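Local structure of invasion protein InvA (Salmonella enterica, 2X49) at residues 11-16 / 58-63; 76-81 / 120-125; 143-148 / 176-181; 237-242 / 290-295. The protein takes part in Salmonella invasion of intestinal epithelial cells as an inner-membrane export protein of the type III secretion system, represented here by its C-terminal domain. All coordinates share one frame; numbering follows the deposited sequence.

Contact 1: 11-16 / 58-63; sequences ILLVPK and SIVLLI
L12 and L61 lie next to each other on one face of the sheet, with different first torsions. CG of L12 stands beside its backbone N (chi1 -57°), while CG of L61 is anti to its own (chi1 169°). These settings bring the two branches together, with CD2 of L12 3.7 Å from CD1 of L61. L12 and L61 form a non-hydrogen-bonded antiparallel pair, and their contact is between side-chain carbons. I11 with L62 and L13 with V60 are the hydrogen-bonded pairs to either side, and their side chains lie on the opposite face. There L13 and V60 run side by side, CB to CB at 4.0 Å. Two backbone hydrogen bonds join each of these two pairs, I11-L62 and L13-V60. L13 N reaches V60 O at 2.8 Å, and L62 N reaches I11 O at 2.9 Å with an almost straight N-H (175°). V60 O also receives the CA-H of L12 at 3.2 Å.

Packing is tightest near S58. CG1 of V14 and CD1 of I59 are 3.4 Å apart, closer than usual carbon contact. The ring of P15 lies by the carbonyl of S58, with CD 3.2 Å from S58 O. That oxygen is buried and has no hydrogen-bond partner in the model.

Helix 125-139 covers L12 and L61 through L133 and T136. R67 and Q70 of strand 66-72 lie by the other face. Both strands are inner strands of a four-stranded mixed sheet. Strand 10-14 also pairs in parallel with strand 46-50, and helices 16-24 and 27-39 connect the two: a beta-alpha-beta crossover in a layered alpha/beta fold.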
loop_
_atom_site.group_PDB
_atom_site.type_symbol
_atom_site.label_atom_id
_atom_site.label_comp_id
_atom_site.label_asym_id
_atom_site.label_seq_id
_atom_site.Cartn_x
_atom_site.Cartn_y
_atom_site.Cartn_z
ATOM N N ILE A 11 9.934 15.101 5.845
ATOM C CA ILE A 11 9.429 16.292 6.538
ATOM C C ILE A 11 7.914 16.222 6.529
ATOM O O ILE A 11 7.313 15.923 5.515
ATOM C CB ILE A 11 9.881 17.621 5.903
ATOM C CG1 ILE A 11 11.387 17.740 5.938
ATOM C CG2 ILE A 11 9.211 18.842 6.631
ATOM C CD1 ILE A 11 11.966 18.872 5.083
ATOM N N LEU A 12 7.325 16.411 7.699
ATOM C CA LEU A 12 5.860 16.582 7.813
ATOM C C LEU A 12 5.574 18.026 8.170
ATOM O O LEU A 12 6.026 18.520 9.178
ATOM C CB LEU A 12 5.279 15.688 8.888
ATOM C CG LEU A 12 5.519 14.202 8.761
ATOM C CD1 LEU A 12 4.986 13.376 9.944
ATOM C CD2 LEU A 12 4.880 13.711 7.510
ATOM N N LEU A 13 4.867 18.703 7.303
ATOM C CA LEU A 13 4.386 20.077 7.623
ATOM C C LEU A 13 3.064 19.866 8.371
ATOM O O LEU A 13 2.181 19.179 7.918
ATOM C CB LEU A 13 4.153 20.917 6.377
ATOM C CG LEU A 13 5.306 21.113 5.377
ATOM C CD1 LEU A 13 4.890 22.012 4.252
ATOM C CD2 LEU A 13 6.566 21.586 6.115
ATOM N N VAL A 14 2.993 20.468 9.551
ATOM C CA VAL A 14 1.859 20.336 10.476
ATOM C C VAL A 14 1.352 21.720 10.888
ATOM O O VAL A 14 2.048 22.704 10.777
ATOM C CB VAL A 14 2.258 19.500 11.723
ATOM C CG1 VAL A 14 2.868 18.133 11.265
ATOM C CG2 VAL A 14 3.245 20.261 12.597
ATOM N N PRO A 15 0.109 21.769 11.357
ATOM C CA PRO A 15 -0.353 23.053 11.876
ATOM C C PRO A 15 0.334 23.422 13.174
ATOM O O PRO A 15 0.509 22.615 14.041
ATOM C CB PRO A 15 -1.855 22.804 12.128
ATOM C CG PRO A 15 -2.215 21.551 11.413
ATOM C CD PRO A 15 -0.947 20.734 11.421
ATOM N N LYS A 16 0.703 24.683 13.244
ATOM C CA LYS A 16 1.285 25.263 14.455
ATOM C C LYS A 16 0.449 24.922 15.684
ATOM O O LYS A 16 0.972 24.562 16.741
ATOM C CB LYS A 16 1.506 26.775 14.297
ATOM C CG LYS A 16 2.204 27.434 15.453
ATOM C CD LYS A 16 2.448 28.934 15.241
ATOM C CE LYS A 16 3.411 29.290 14.073
ATOM N NZ LYS A 16 4.712 28.536 14.082
ATOM N N SER A 58 -4.915 19.550 8.719
ATOM C CA SER A 58 -4.118 19.231 7.493
ATOM C C SER A 58 -2.672 18.898 7.809
ATOM O O SER A 58 -2.052 19.497 8.684
ATOM C CB SER A 58 -4.165 20.439 6.518
ATOM O OG SER A 58 -5.486 20.749 6.123
ATOM N N ILE A 59 -2.107 17.992 7.021
ATOM C CA ILE A 59 -0.683 17.579 7.124
ATOM C C ILE A 59 -0.129 17.434 5.730
ATOM O O ILE A 59 -0.831 16.975 4.860
ATOM C CB ILE A 59 -0.520 16.196 7.854
ATOM C CG1 ILE A 59 -1.054 16.265 9.312
ATOM C CG2 ILE A 59 0.928 15.750 7.833
ATOM C CD1 ILE A 59 -0.085 16.803 10.317
ATOM N N VAL A 60 1.079 17.917 5.500
ATOM C CA VAL A 60 1.797 17.658 4.240
ATOM C C VAL A 60 3.061 16.857 4.415
ATOM O O VAL A 60 3.917 17.085 5.270
ATOM C CB VAL A 60 2.192 18.997 3.532
ATOM C CG1 VAL A 60 2.722 18.779 2.054
ATOM C CG2 VAL A 60 1.030 19.953 3.494
ATOM N N LEU A 61 3.187 15.878 3.538
ATOM C CA LEU A 61 4.391 15.053 3.493
ATOM C C LEU A 61 5.295 15.520 2.375
ATOM O O LEU A 61 4.901 15.549 1.224
ATOM C CB LEU A 61 3.999 13.551 3.316
ATOM C CG LEU A 61 5.184 12.621 3.002
ATOM C CD1 LEU A 61 6.117 12.524 4.187
ATOM C CD2 LEU A 61 4.646 11.254 2.543
ATOM N N LEU A 62 6.534 15.830 2.737
ATOM C CA LEU A 62 7.607 16.138 1.791
ATOM C C LEU A 62 8.643 15.021 1.811
ATOM O O LEU A 62 9.115 14.534 2.839
ATOM C CB LEU A 62 8.354 17.436 2.117
ATOM C CG LEU A 62 7.552 18.664 2.418
ATOM C CD1 LEU A 62 8.530 19.847 2.607
ATOM C CD2 LEU A 62 6.517 18.892 1.325
ATOM N N ILE A 63 8.948 14.591 0.603
ATOM C CA ILE A 63 10.064 13.687 0.346
ATOM C C ILE A 63 11.032 14.430 -0.570
ATOM O O ILE A 63 10.681 15.002 -1.608
ATOM C CB ILE A 63 9.588 12.324 -0.276
ATOM C CG1 ILE A 63 8.526 11.644 0.583
ATOM C CG2 ILE A 63 10.827 11.396 -0.571
ATOM C CD1 ILE A 63 7.894 10.328 -0.068
#

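Contact 2: 76-81 / 120-125; sequences DLMRVV and YVLRNA
R79 O takes one N-H bond, from R123 N at 2.8 Å, and a weaker CA-H contact from L122 CA adds to it at 3.2 Å. R79 N returns a 2.9 Å bond to R123 O, which makes an antiparallel hydrogen-bonded pair. V81 N continues the ladder to V121 O.

The two arginine side chains run side by side. Their guanidinium planes are 81° apart, and NH1 of R79 lies 3.1 Å from NH1 of R123. Both groups form salt bridges to E128 and D289, and these carboxylates probably offset the closeness of the two cations. V81 CG2 sits 3.8 Å over the centre of the R123 guanidinium and limits it on that face.

M78, V80 and L122 share the other face. Two bends in the M78 chain (chi2 -67°, chi3 -73°) carry CE across L122, 3.9 Å from its CB. A mercury ion lies about 4 Å from the M78 side chain. V80 CG1 touches CD1 of Y120 at 3.7 Å. N124 is the N-cap of helix 125-139, its OD1 taking D127 N.

Strand 78-80 lies between strands 102-107 and 122-124 in a four-stranded antiparallel sheet. Helix 109-116 packs on M78, Y120 and L122, while R237 of strand 236-240 touches V81 and V121.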
loop_
_atom_site.group_PDB
_atom_site.type_symbol
_atom_site.label_atom_id
_atom_site.label_comp_id
_atom_site.label_asym_id
_atom_site.label_seq_id
_atom_site.Cartn_x
_atom_site.Cartn_y
_atom_site.Cartn_z
ATOM N N ASP A 76 -9.776 15.642 16.029
ATOM C CA ASP A 76 -10.756 15.623 17.138
ATOM C C ASP A 76 -11.977 14.718 16.847
ATOM O O ASP A 76 -12.892 14.620 17.660
ATOM C CB ASP A 76 -11.199 17.063 17.484
ATOM C CG ASP A 76 -10.004 18.004 17.775
ATOM O OD1 ASP A 76 -9.009 17.538 18.339
ATOM O OD2 ASP A 76 -10.069 19.190 17.375
ATOM N N LEU A 77 -11.966 14.066 15.675
ATOM C CA LEU A 77 -13.105 13.200 15.205
ATOM C C LEU A 77 -12.611 11.751 15.011
ATOM O O LEU A 77 -11.462 11.433 15.251
ATOM C CB LEU A 77 -13.752 13.740 13.908
ATOM C CG LEU A 77 -14.243 15.214 13.852
ATOM C CD1 LEU A 77 -14.821 15.638 12.512
ATOM C CD2 LEU A 77 -15.285 15.379 14.998
ATOM N N MET A 78 -13.552 10.911 14.585
ATOM C CA MET A 78 -13.356 9.486 14.323
ATOM C C MET A 78 -13.699 9.185 12.878
ATOM O O MET A 78 -14.721 9.595 12.365
ATOM C CB MET A 78 -14.262 8.636 15.231
ATOM C CG MET A 78 -13.980 8.776 16.668
ATOM S SD MET A 78 -12.394 8.111 17.157
ATOM C CE MET A 78 -12.755 6.337 17.034
ATOM N N ARG A 79 -12.885 8.352 12.248
ATOM C CA ARG A 79 -13.196 7.949 10.876
ATOM C C ARG A 79 -14.026 6.687 10.804
ATOM O O ARG A 79 -13.707 5.694 11.465
ATOM C CB ARG A 79 -11.913 7.752 10.082
ATOM C CG ARG A 79 -12.246 7.468 8.642
ATOM C CD ARG A 79 -11.082 7.180 7.699
ATOM N NE ARG A 79 -11.602 6.402 6.563
ATOM C CZ ARG A 79 -10.965 5.415 5.942
ATOM N NH1 ARG A 79 -9.739 5.064 6.310
ATOM N NH2 ARG A 79 -11.568 4.762 4.944
ATOM N N VAL A 80 -15.065 6.747 9.972
ATOM C CA VAL A 80 -15.941 5.587 9.650
ATOM C C VAL A 80 -15.363 4.892 8.440
ATOM O O VAL A 80 -15.537 5.283 7.300
ATOM C CB VAL A 80 -17.428 5.957 9.388
ATOM C CG1 VAL A 80 -18.319 4.666 9.377
ATOM C CG2 VAL A 80 -17.948 6.886 10.472
ATOM N N VAL A 81 -14.691 3.793 8.715
ATOM C CA VAL A 81 -13.934 3.053 7.643
ATOM C C VAL A 81 -14.838 2.440 6.591
ATOM O O VAL A 81 -14.599 2.571 5.396
ATOM C CB VAL A 81 -12.953 2.005 8.242
ATOM C CG1 VAL A 81 -12.198 1.184 7.150
ATOM C CG2 VAL A 81 -11.920 2.678 9.214
ATOM N N TYR A 120 -20.551 -0.708 12.238
ATOM C CA TYR A 120 -19.539 0.182 11.587
ATOM C C TYR A 120 -18.220 0.054 12.344
ATOM O O TYR A 120 -18.166 -0.237 13.557
ATOM C CB TYR A 120 -20.016 1.658 11.486
ATOM C CG TYR A 120 -21.170 1.839 10.499
ATOM C CD1 TYR A 120 -20.934 2.038 9.144
ATOM C CD2 TYR A 120 -22.490 1.790 10.918
ATOM C CE1 TYR A 120 -21.985 2.177 8.236
ATOM C CE2 TYR A 120 -23.553 1.914 10.001
ATOM C CZ TYR A 120 -23.287 2.130 8.674
ATOM O OH TYR A 120 -24.313 2.251 7.752
ATOM N N VAL A 121 -17.156 0.157 11.567
ATOM C CA VAL A 121 -15.803 0.097 12.083
ATOM C C VAL A 121 -15.221 1.494 12.084
ATOM O O VAL A 121 -15.284 2.202 11.090
ATOM C CB VAL A 121 -14.928 -0.847 11.215
ATOM C CG1 VAL A 121 -13.477 -0.678 11.536
ATOM C CG2 VAL A 121 -15.367 -2.295 11.394
ATOM N N LEU A 122 -14.697 1.883 13.242
ATOM C CA LEU A 122 -14.121 3.215 13.425
ATOM C C LEU A 122 -12.628 3.155 13.616
ATOM O O LEU A 122 -12.048 2.193 14.137
ATOM C CB LEU A 122 -14.747 3.949 14.622
ATOM C CG LEU A 122 -16.253 4.116 14.696
ATOM C CD1 LEU A 122 -16.593 4.512 16.141
ATOM C CD2 LEU A 122 -16.808 5.171 13.748
ATOM N N ARG A 123 -12.007 4.201 13.139
ATOM C CA ARG A 123 -10.587 4.414 13.327
ATOM C C ARG A 123 -10.300 5.801 13.936
ATOM O O ARG A 123 -10.818 6.812 13.478
ATOM C CB ARG A 123 -9.886 4.296 11.961
ATOM C CG ARG A 123 -8.418 4.113 11.992
ATOM C CD ARG A 123 -7.834 3.951 10.560
ATOM N NE ARG A 123 -8.121 2.606 10.060
ATOM C CZ ARG A 123 -8.098 2.219 8.780
ATOM N NH1 ARG A 123 -7.839 3.074 7.805
ATOM N NH2 ARG A 123 -8.413 0.964 8.494
ATOM N N ASN A 124 -9.466 5.824 14.967
ATOM C CA ASN A 124 -9.020 7.110 15.516
ATOM C C ASN A 124 -8.089 7.844 14.606
ATOM O O ASN A 124 -7.459 7.292 13.682
ATOM C CB ASN A 124 -8.432 7.004 16.917
ATOM C CG ASN A 124 -7.110 6.338 16.970
ATOM O OD1 ASN A 124 -6.179 6.678 16.237
ATOM N ND2 ASN A 124 -6.979 5.402 17.914
ATOM N N ALA A 125 -8.032 9.128 14.859
ATOM C CA ALA A 125 -7.442 10.055 13.935
ATOM C C ALA A 125 -5.928 9.813 13.713
ATOM O O ALA A 125 -5.436 9.843 12.563
ATOM C CB ALA A 125 -7.760 11.515 14.270
HETATM O O HOH W 1 -9.206 9.940 17.434
#

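Contact 3: 143-148 / 176-181; sequences EYFGIQ and RISEVL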
loop_
_atom_site.group_PDB
_atom_site.type_symbol
_atom_site.label_atom_id
_atom_site.label_comp_id
_atom_site.label_asym_id
_atom_site.label_seq_id
_atom_site.Cartn_x
_atom_site.Cartn_y
_atom_site.Cartn_z
ATOM N N GLU A 143 12.910 5.811 -2.628
ATOM C CA GLU A 143 13.493 7.081 -2.158
ATOM C C GLU A 143 14.414 6.884 -0.987
ATOM O O GLU A 143 15.304 7.724 -0.768
ATOM C CB GLU A 143 12.418 8.153 -1.811
ATOM C CG GLU A 143 11.588 8.633 -3.018
ATOM C CD GLU A 143 12.355 9.541 -3.975
ATOM O OE1 GLU A 143 13.466 10.024 -3.633
ATOM O OE2 GLU A 143 11.813 9.794 -5.076
ATOM N N TYR A 144 14.220 5.784 -0.269
ATOM C CA TYR A 144 14.940 5.521 1.029
ATOM C C TYR A 144 15.435 4.096 1.263
ATOM O O TYR A 144 15.906 3.731 2.331
ATOM C CB TYR A 144 14.093 6.007 2.251
ATOM C CG TYR A 144 12.783 5.328 2.361
ATOM C CD1 TYR A 144 12.677 4.056 2.922
ATOM C CD2 TYR A 144 11.649 5.871 1.792
ATOM C CE1 TYR A 144 11.492 3.380 2.942
ATOM C CE2 TYR A 144 10.470 5.241 1.831
ATOM C CZ TYR A 144 10.369 3.981 2.381
ATOM O OH TYR A 144 9.208 3.270 2.359
ATOM N N PHE A 145 15.302 3.273 0.246
ATOM C CA PHE A 145 15.695 1.826 0.327
ATOM C C PHE A 145 16.352 1.344 -0.957
ATOM O O PHE A 145 15.814 1.525 -2.048
ATOM C CB PHE A 145 14.448 0.972 0.606
ATOM C CG PHE A 145 14.732 -0.489 0.739
ATOM C CD1 PHE A 145 15.050 -1.041 1.967
ATOM C CD2 PHE A 145 14.704 -1.320 -0.391
ATOM C CE1 PHE A 145 15.332 -2.421 2.064
ATOM C CE2 PHE A 145 15.018 -2.671 -0.281
ATOM C CZ PHE A 145 15.336 -3.210 0.934
ATOM N N GLY A 146 17.492 0.693 -0.781
ATOM C CA GLY A 146 18.300 0.124 -1.905
ATOM C C GLY A 146 19.248 -0.991 -1.545
ATOM O O GLY A 146 19.040 -1.747 -0.621
ATOM N N ILE A 147 20.346 -1.041 -2.272
ATOM C CA ILE A 147 21.279 -2.169 -2.161
ATOM C C ILE A 147 21.943 -2.250 -0.801
ATOM O O ILE A 147 22.218 -3.324 -0.277
ATOM C CB ILE A 147 22.409 -2.097 -3.238
ATOM C CG1 ILE A 147 21.823 -2.358 -4.613
ATOM C CG2 ILE A 147 23.478 -3.080 -2.912
ATOM C CD1 ILE A 147 21.243 -3.743 -4.761
ATOM N N GLN A 148 22.244 -1.090 -0.249
ATOM C CA GLN A 148 22.944 -1.046 1.045
ATOM C C GLN A 148 22.053 -1.629 2.118
ATOM O O GLN A 148 22.501 -2.409 2.944
ATOM C CB GLN A 148 23.449 0.358 1.455
ATOM C CG GLN A 148 24.600 0.865 0.615
ATOM C CD GLN A 148 25.654 -0.176 0.317
ATOM O OE1 GLN A 148 25.755 -0.635 -0.821
ATOM N NE2 GLN A 148 26.487 -0.519 1.309
ATOM N N ARG A 176 19.768 -7.803 -7.721
ATOM C CA ARG A 176 18.525 -8.471 -8.131
ATOM C C ARG A 176 17.608 -8.688 -6.935
ATOM O O ARG A 176 16.423 -8.423 -6.998
ATOM C CB ARG A 176 18.836 -9.808 -8.853
ATOM C CG ARG A 176 17.673 -10.635 -9.163
ATOM C CD ARG A 176 16.594 -9.974 -9.920
ATOM N NE ARG A 176 17.034 -9.247 -11.088
ATOM C CZ ARG A 176 17.075 -9.736 -12.315
ATOM N NH1 ARG A 176 16.709 -10.983 -12.553
ATOM N NH2 ARG A 176 17.480 -8.963 -13.301
ATOM N N ILE A 177 18.214 -9.077 -5.827
ATOM C CA ILE A 177 17.438 -9.267 -4.591
ATOM C C ILE A 177 16.800 -7.913 -4.182
ATOM O O ILE A 177 15.614 -7.842 -3.803
ATOM C CB ILE A 177 18.257 -9.861 -3.477
ATOM C CG1 ILE A 177 18.689 -11.304 -3.858
ATOM C CG2 ILE A 177 17.395 -9.826 -2.174
ATOM C CD1 ILE A 177 19.838 -11.832 -2.943
ATOM N N SER A 178 17.567 -6.852 -4.312
ATOM C CA SER A 178 17.160 -5.498 -3.849
ATOM C C SER A 178 15.964 -5.077 -4.687
ATOM O O SER A 178 14.936 -4.576 -4.189
ATOM C CB SER A 178 18.271 -4.470 -3.950
ATOM O OG SER A 178 17.911 -3.220 -3.343
ATOM N N GLU A 179 16.062 -5.379 -5.979
ATOM C CA GLU A 179 14.965 -5.106 -6.904
ATOM C C GLU A 179 13.669 -5.812 -6.564
ATOM O O GLU A 179 12.571 -5.233 -6.566
ATOM C CB GLU A 179 15.351 -5.365 -8.370
ATOM C CG GLU A 179 16.309 -4.368 -8.853
ATOM C CD GLU A 179 16.993 -4.755 -10.148
ATOM O OE1 GLU A 179 16.670 -5.827 -10.713
ATOM O OE2 GLU A 179 17.881 -3.981 -10.596
ATOM N N VAL A 180 13.792 -7.088 -6.234
ATOM C CA VAL A 180 12.650 -7.908 -5.757
ATOM C C VAL A 180 11.980 -7.268 -4.516
ATOM O O VAL A 180 10.770 -7.019 -4.430
ATOM C CB VAL A 180 13.036 -9.342 -5.476
ATOM C CG1 VAL A 180 11.915 -10.078 -4.778
ATOM C CG2 VAL A 180 13.396 -10.014 -6.798
ATOM N N LEU A 181 12.802 -6.912 -3.580
ATOM C CA LEU A 181 12.308 -6.346 -2.300
ATOM C C LEU A 181 11.585 -5.014 -2.521
ATOM O O LEU A 181 10.525 -4.757 -1.927
ATOM C CB LEU A 181 13.469 -6.207 -1.295
ATOM C CG LEU A 181 14.181 -7.488 -0.782
ATOM C CD1 LEU A 181 15.175 -7.247 0.396
ATOM C CD2 LEU A 181 13.167 -8.527 -0.332
#
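F145 reaches helix 174-185 with the far end of its ring. At CB the chain turns so that CG is anti to the backbone N (chi1 -179°), and this sends the ring toward L181. CE2 meets L181 CB at 4.0 Å and comes within 4.2 Å of S178 OG. CZ, at the tip, meets L181 CD1 at 4.1 Å. The two side chains lie at a slant to each other. T150 and M153 of helix 147-158 also touch the ring, as does V41 from a loop.

The next residue, G146, is the N-cap of helix 147-158. Its backbone (phi -158°, psi -148°) is a combination seen mostly in glycine. E149, three residues on, accepts a hydrogen bond from G146 N at its OE1. Through F145, G146 and S178 the start of one helix is set against the flank of another, in a part of the chain where helices 147-158, 162-169, 174-185 and 194-204 follow one another with no strand between them.

S178 points at this helix start. Its OG is 3.2 Å from G146 C, but neither G146 O nor I147 N is placed to bond it. The hydroxyl is paired with T150 OG1 instead, and T150 OG1 also bonds G146 O. T150 therefore links the capping residue to the neighbouring helix. I147 CD1 lies by S178 CB, but the modelled approach is too short to be trusted. The carbonyl of F145 is held by NE2 of Q182. L181 also packs on M194 and I197 of helix 194-204.

Contact 4: 237-242 / 290-295; sequences RAVMVS and LVLLTS
L293 lays its CD1 against A238 CB at 3.5 Å and against M240 CE at 3.7 Å. Two turns along the M240 side chain bring CE to the L293 side chain. On the other face L292 packs between V239 and V241. Its CG is anti to the backbone N (chi1 -164°), and CD1 comes to 3.6 Å from V239 CG1. L292 CG is also pressed to 3.5 Å from V241 CG2, a tight carbon pair.

The backbones make a parallel ladder. V239 is held through both its N-H and its C=O: V239 N bonds V291 O and L293 N bonds V239 O, each at 2.9 Å. V291 N to R237 O and V241 N to L293 O, both 3.1 Å, complete it. The short strand axes diverge by 47°, a strong twist.

These are the two inner strands of a four-stranded parallel sheet, with strand 314-317 beside 291-294 and strand 327-332 beside 236-240. I302 and I306 of helix 299-306 pack on L292. T294 OG1 turns to E246. The touching side chains are mostly aliphatic, so polar pairing across the strands falls to the backbone, while hydrocarbon packing fills both faces.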
loop_
_atom_site.group_PDB
_atom_site.type_symbol
_atom_site.label_atom_id
_atom_site.label_comp_id
_atom_site.label_asym_id
_atom_site.label_seq_id
_atom_site.Cartn_x
_atom_site.Cartn_y
_atom_site.Cartn_z
ATOM N N ARG A 237 -11.961 -6.120 2.402
ATOM C CA ARG A 237 -12.913 -5.355 1.576
ATOM C C ARG A 237 -12.358 -5.261 0.169
ATOM O O ARG A 237 -11.246 -4.821 -0.004
ATOM C CB ARG A 237 -13.166 -3.957 2.154
ATOM C CG ARG A 237 -13.583 -4.004 3.588
ATOM C CD ARG A 237 -13.823 -2.656 4.223
ATOM N NE ARG A 237 -14.407 -2.900 5.541
ATOM C CZ ARG A 237 -13.718 -2.990 6.672
ATOM N NH1 ARG A 237 -12.411 -2.783 6.689
ATOM N NH2 ARG A 237 -14.341 -3.269 7.797
ATOM N N ALA A 238 -13.163 -5.687 -0.791
ATOM C CA ALA A 238 -12.746 -5.879 -2.194
ATOM C C ALA A 238 -13.739 -5.409 -3.218
ATOM O O ALA A 238 -14.930 -5.340 -2.996
ATOM C CB ALA A 238 -12.450 -7.375 -2.434
ATOM N N VAL A 239 -13.137 -5.030 -4.340
ATOM C CA VAL A 239 -13.809 -4.819 -5.629
ATOM C C VAL A 239 -13.323 -5.899 -6.594
ATOM O O VAL A 239 -12.147 -6.177 -6.716
ATOM C CB VAL A 239 -13.494 -3.415 -6.174
ATOM C CG1 VAL A 239 -14.017 -3.245 -7.611
ATOM C CG2 VAL A 239 -14.047 -2.316 -5.235
ATOM N N MET A 240 -14.245 -6.537 -7.289
ATOM C CA MET A 240 -13.875 -7.639 -8.196
ATOM C C MET A 240 -13.798 -7.097 -9.598
ATOM O O MET A 240 -14.598 -6.281 -9.986
ATOM C CB MET A 240 -14.916 -8.745 -8.103
ATOM C CG MET A 240 -14.629 -9.984 -8.956
ATOM S SD MET A 240 -15.113 -11.445 -8.032
ATOM C CE MET A 240 -13.968 -11.211 -6.678
ATOM N N VAL A 241 -12.816 -7.551 -10.332
ATOM C CA VAL A 241 -12.714 -7.259 -11.775
ATOM C C VAL A 241 -13.598 -8.278 -12.524
ATOM O O VAL A 241 -13.525 -9.472 -12.318
ATOM C CB VAL A 241 -11.248 -7.331 -12.286
ATOM C CG1 VAL A 241 -11.171 -6.954 -13.756
ATOM C CG2 VAL A 241 -10.314 -6.444 -11.442
ATOM N N SER A 242 -14.413 -7.763 -13.415
ATOM C CA SER A 242 -15.310 -8.580 -14.271
ATOM C C SER A 242 -14.545 -9.373 -15.296
ATOM O O SER A 242 -13.452 -9.036 -15.709
ATOM C CB SER A 242 -16.348 -7.719 -14.987
ATOM O OG SER A 242 -15.747 -6.909 -15.957
ATOM N N LEU A 290 -9.330 -0.716 0.364
ATOM C CA LEU A 290 -9.828 -1.742 -0.585
ATOM C C LEU A 290 -8.716 -2.501 -1.233
ATOM O O LEU A 290 -7.591 -2.066 -1.242
ATOM C CB LEU A 290 -10.635 -1.080 -1.708
ATOM C CG LEU A 290 -11.970 -0.450 -1.327
ATOM C CD1 LEU A 290 -12.648 0.351 -2.467
ATOM C CD2 LEU A 290 -12.970 -1.452 -0.717
ATOM N N VAL A 291 -9.082 -3.629 -1.829
ATOM C CA VAL A 291 -8.216 -4.243 -2.846
ATOM C C VAL A 291 -9.038 -4.597 -4.047
ATOM O O VAL A 291 -10.242 -4.878 -3.966
ATOM C CB VAL A 291 -7.460 -5.488 -2.327
ATOM C CG1 VAL A 291 -6.440 -5.071 -1.199
ATOM C CG2 VAL A 291 -8.436 -6.565 -1.859
ATOM N N LEU A 292 -8.377 -4.597 -5.195
ATOM C CA LEU A 292 -8.996 -5.103 -6.422
ATOM C C LEU A 292 -8.573 -6.564 -6.576
ATOM O O LEU A 292 -7.459 -6.847 -6.398
ATOM C CB LEU A 292 -8.521 -4.291 -7.617
ATOM C CG LEU A 292 -9.228 -4.343 -8.923
ATOM C CD1 LEU A 292 -10.757 -4.149 -8.787
ATOM C CD2 LEU A 292 -8.585 -3.192 -9.701
ATOM N N LEU A 293 -9.524 -7.435 -6.858
ATOM C CA LEU A 293 -9.280 -8.893 -6.991
ATOM C C LEU A 293 -9.377 -9.314 -8.430
ATOM O O LEU A 293 -10.345 -9.036 -9.108
ATOM C CB LEU A 293 -10.331 -9.695 -6.202
ATOM C CG LEU A 293 -10.395 -9.475 -4.704
ATOM C CD1 LEU A 293 -11.490 -10.380 -4.062
ATOM C CD2 LEU A 293 -9.021 -9.709 -4.104
ATOM N N THR A 294 -8.367 -10.039 -8.854
ATOM C CA THR A 294 -8.327 -10.542 -10.222
ATOM C C THR A 294 -7.597 -11.855 -10.375
ATOM O O THR A 294 -7.003 -12.370 -9.459
ATOM C CB THR A 294 -7.690 -9.549 -11.151
ATOM O OG1 THR A 294 -8.125 -9.857 -12.484
ATOM C CG2 THR A 294 -6.210 -9.595 -10.974
ATOM N N SER A 295 -7.641 -12.390 -11.583
ATOM C CA SER A 295 -6.896 -13.618 -11.913
ATOM C C SER A 295 -5.399 -13.372 -11.867
ATOM O O SER A 295 -4.914 -12.267 -12.142
ATOM C CB SER A 295 -7.279 -14.158 -13.298
ATOM O OG SER A 295 -8.670 -14.517 -13.420
#

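Going from the N terminus, contact 1 closes the loop 17-57, contact 2 closes 82-119, contact 3 closes 149-175 and contact 4 closes 243-289. All four are in series; none nests in or crosses another. Contacts 1, 2 and 4 each pair two strands within one sheet, a different sheet each time. Contact 3 sets the loop and first turn of helix 147-158 against helix 174-185. Helix 125-139 starts at the end of contact 2, packs on the sheet of contact 1 and leads toward contact 3. I63 of contact 1 touches E143 of contact 3. V81 and V121 of contact 2 touch R237 of contact 4. Contacts 3 and 4 lie on opposite sides of the chain centre.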